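Side-chain contact in ABC transporter substrate-binding protein (Staphylococcus aureus subsp. aureus NCTC 8325, PDB 3UN6), which is probably the substrate-binding component of an ABC-type import system and binds zinc, although its transported ligand is not established: residues Lys255-Ile260 with Gln274-Thr279. Numbering follows the deposited sequence.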
loop_
_atom_site.group_PDB
_atom_site.type_symbol
_atom_site.label_atom_id
_atom_site.label_comp_id
_atom_site.label_asym_id
_atom_site.label_seq_id
_atom_site.Cartn_x
_atom_site.Cartn_y
_atom_site.Cartn_z
ATOM N N LYS A 255 -13.542 -15.028 2.208
ATOM C CA LYS A 255 -13.063 -16.304 1.676
ATOM C C LYS A 255 -12.301 -16.027 0.390
ATOM O O LYS A 255 -11.216 -16.552 0.198
ATOM C CB LYS A 255 -14.187 -17.309 1.387
ATOM C CG LYS A 255 -13.654 -18.581 0.685
ATOM C CD LYS A 255 -14.747 -19.492 0.156
ATOM C CE LYS A 255 -14.166 -20.575 -0.766
ATOM N NZ LYS A 255 -15.219 -21.479 -1.312
ATOM N N GLN A 256 -12.909 -15.217 -0.481
ATOM C CA GLN A 256 -12.316 -14.831 -1.761
ATOM C C GLN A 256 -10.979 -14.114 -1.646
ATOM O O GLN A 256 -10.051 -14.453 -2.371
ATOM C CB GLN A 256 -13.288 -13.968 -2.583
ATOM C CG GLN A 256 -14.046 -14.731 -3.695
ATOM C CD GLN A 256 -13.144 -15.043 -4.926
ATOM O OE1 GLN A 256 -11.911 -14.949 -4.856
ATOM N NE2 GLN A 256 -13.770 -15.404 -6.045
ATOM N N SER A 257 -10.869 -13.124 -0.767
ATOM C CA SER A 257 -9.610 -12.386 -0.670
ATOM C C SER A 257 -8.478 -13.327 -0.252
ATOM O O SER A 257 -7.359 -13.210 -0.768
ATOM C CB SER A 257 -9.708 -11.176 0.266
ATOM O OG SER A 257 -10.168 -11.550 1.552
ATOM N N VAL A 258 -8.778 -14.257 0.659
ATOM C CA VAL A 258 -7.790 -15.253 1.097
ATOM C C VAL A 258 -7.406 -16.138 -0.078
ATOM O O VAL A 258 -6.235 -16.305 -0.365
ATOM C CB VAL A 258 -8.301 -16.161 2.281
ATOM C CG1 VAL A 258 -7.312 -17.313 2.548
ATOM C CG2 VAL A 258 -8.529 -15.316 3.572
ATOM N N ASP A 259 -8.406 -16.700 -0.754
ATOM C CA ASP A 259 -8.173 -17.591 -1.907
ATOM C C ASP A 259 -7.343 -16.896 -3.009
ATOM O O ASP A 259 -6.426 -17.496 -3.573
ATOM C CB ASP A 259 -9.511 -18.105 -2.469
ATOM C CG ASP A 259 -10.258 -19.045 -1.485
ATOM O OD1 ASP A 259 -9.610 -19.648 -0.606
ATOM O OD2 ASP A 259 -11.497 -19.181 -1.611
ATOM N N ILE A 260 -7.664 -15.643 -3.314
ATOM C CA ILE A 260 -6.864 -14.878 -4.296
ATOM C C ILE A 260 -5.398 -14.806 -3.891
ATOM O O ILE A 260 -4.508 -15.103 -4.672
ATOM C CB ILE A 260 -7.395 -13.435 -4.471
ATOM C CG1 ILE A 260 -8.433 -13.384 -5.596
ATOM C CG2 ILE A 260 -6.290 -12.509 -4.848
ATOM C CD1 ILE A 260 -7.858 -13.762 -7.001
ATOM N N GLN A 274 -4.842 -14.167 8.428
ATOM C CA GLN A 274 -4.616 -13.058 9.352
ATOM C C GLN A 274 -4.501 -11.721 8.579
ATOM O O GLN A 274 -5.092 -10.705 8.968
ATOM C CB GLN A 274 -3.350 -13.317 10.179
ATOM C CG GLN A 274 -2.953 -12.167 11.113
ATOM C CD GLN A 274 -1.822 -12.578 12.033
ATOM O OE1 GLN A 274 -1.700 -13.745 12.372
ATOM N NE2 GLN A 274 -1.007 -11.633 12.438
ATOM N N SER A 275 -3.752 -11.744 7.474
ATOM C CA SER A 275 -3.516 -10.563 6.650
ATOM C C SER A 275 -4.810 -10.019 6.051
ATOM O O SER A 275 -5.053 -8.806 6.067
ATOM C CB SER A 275 -2.531 -10.907 5.534
ATOM O OG SER A 275 -1.256 -11.281 6.078
ATOM N N ALA A 276 -5.632 -10.933 5.539
ATOM C CA ALA A 276 -6.887 -10.583 4.920
ATOM C C ALA A 276 -7.922 -10.122 5.944
ATOM O O ALA A 276 -8.738 -9.241 5.645
ATOM C CB ALA A 276 -7.423 -11.776 4.124
ATOM N N ALA A 277 -7.878 -10.697 7.148
ATOM C CA ALA A 277 -8.810 -10.321 8.195
ATOM C C ALA A 277 -8.720 -8.826 8.500
ATOM O O ALA A 277 -9.743 -8.215 8.766
ATOM C CB ALA A 277 -8.584 -11.128 9.459
ATOM N N TRP A 278 -7.523 -8.233 8.422
ATOM C CA TRP A 278 -7.348 -6.809 8.770
ATOM C C TRP A 278 -7.278 -5.834 7.590
ATOM O O TRP A 278 -7.020 -4.640 7.782
ATOM C CB TRP A 278 -6.130 -6.638 9.703
ATOM C CG TRP A 278 -6.332 -7.291 11.031
ATOM C CD1 TRP A 278 -6.098 -8.616 11.355
ATOM C CD2 TRP A 278 -6.893 -6.688 12.202
ATOM N NE1 TRP A 278 -6.453 -8.845 12.654
ATOM C CE2 TRP A 278 -6.937 -7.683 13.201
ATOM C CE3 TRP A 278 -7.331 -5.395 12.513
ATOM C CZ2 TRP A 278 -7.388 -7.426 14.484
ATOM C CZ3 TRP A 278 -7.780 -5.139 13.788
ATOM C CH2 TRP A 278 -7.813 -6.150 14.761
ATOM N N THR A 279 -7.527 -6.331 6.380
ATOM C CA THR A 279 -7.535 -5.502 5.196
ATOM C C THR A 279 -8.979 -5.487 4.690
ATOM O O THR A 279 -9.707 -6.437 4.899
ATOM C CB THR A 279 -6.579 -6.050 4.115
ATOM O OG1 THR A 279 -5.299 -6.330 4.701
ATOM C CG2 THR A 279 -6.392 -5.031 2.974
HETATM O O HOH W 1 -9.634 -9.029 3.053
#
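Ser257 faces Ala276 on the neighbouring helix, its OG lying 3.8 Å from the methyl CB of Ala276. With chi1 at 55°, the hydroxyl sits between its own backbone N and carbonyl carbon, a position from which it serves two partners. One is Arg254 O, a turn earlier, to which it is hydrogen-bonded; the other is a water 3.0 Å from OG. The water lies 2.8 Å from Ala276 O, placed to donate to it, though it has more acceptors in reach than protons. Between 255-260 and 274-279 themselves the polar link thus passes through water, while Arg254, one residue before the first segment, hydrogen-bonds directly to Ala276 O through NE.

Next comes Val258, where chi1 of 171° puts CG2 beside the backbone N, and it is this branch that meets Ala276 CB at 3.7 Å. With so small a side chain between them, Val258 CA and Ala276 CA lie 6.1 Å apart. The contact joins the consecutive helices 254-264 and 269-277 of a protein of the periplasmic-binding-protein clan, with Ala276 about 10 Å from zinc ligand His46, side chain to side chain.

Asp259, one residue on, forms a salt bridge with Arg269 at the start of the second helix. Past that helix's other end, Thr279 OG1 donates to Ser275 O at 2.8 Å, tilted 28° from the carbonyl plane, and also pairs with Thr45 OG1.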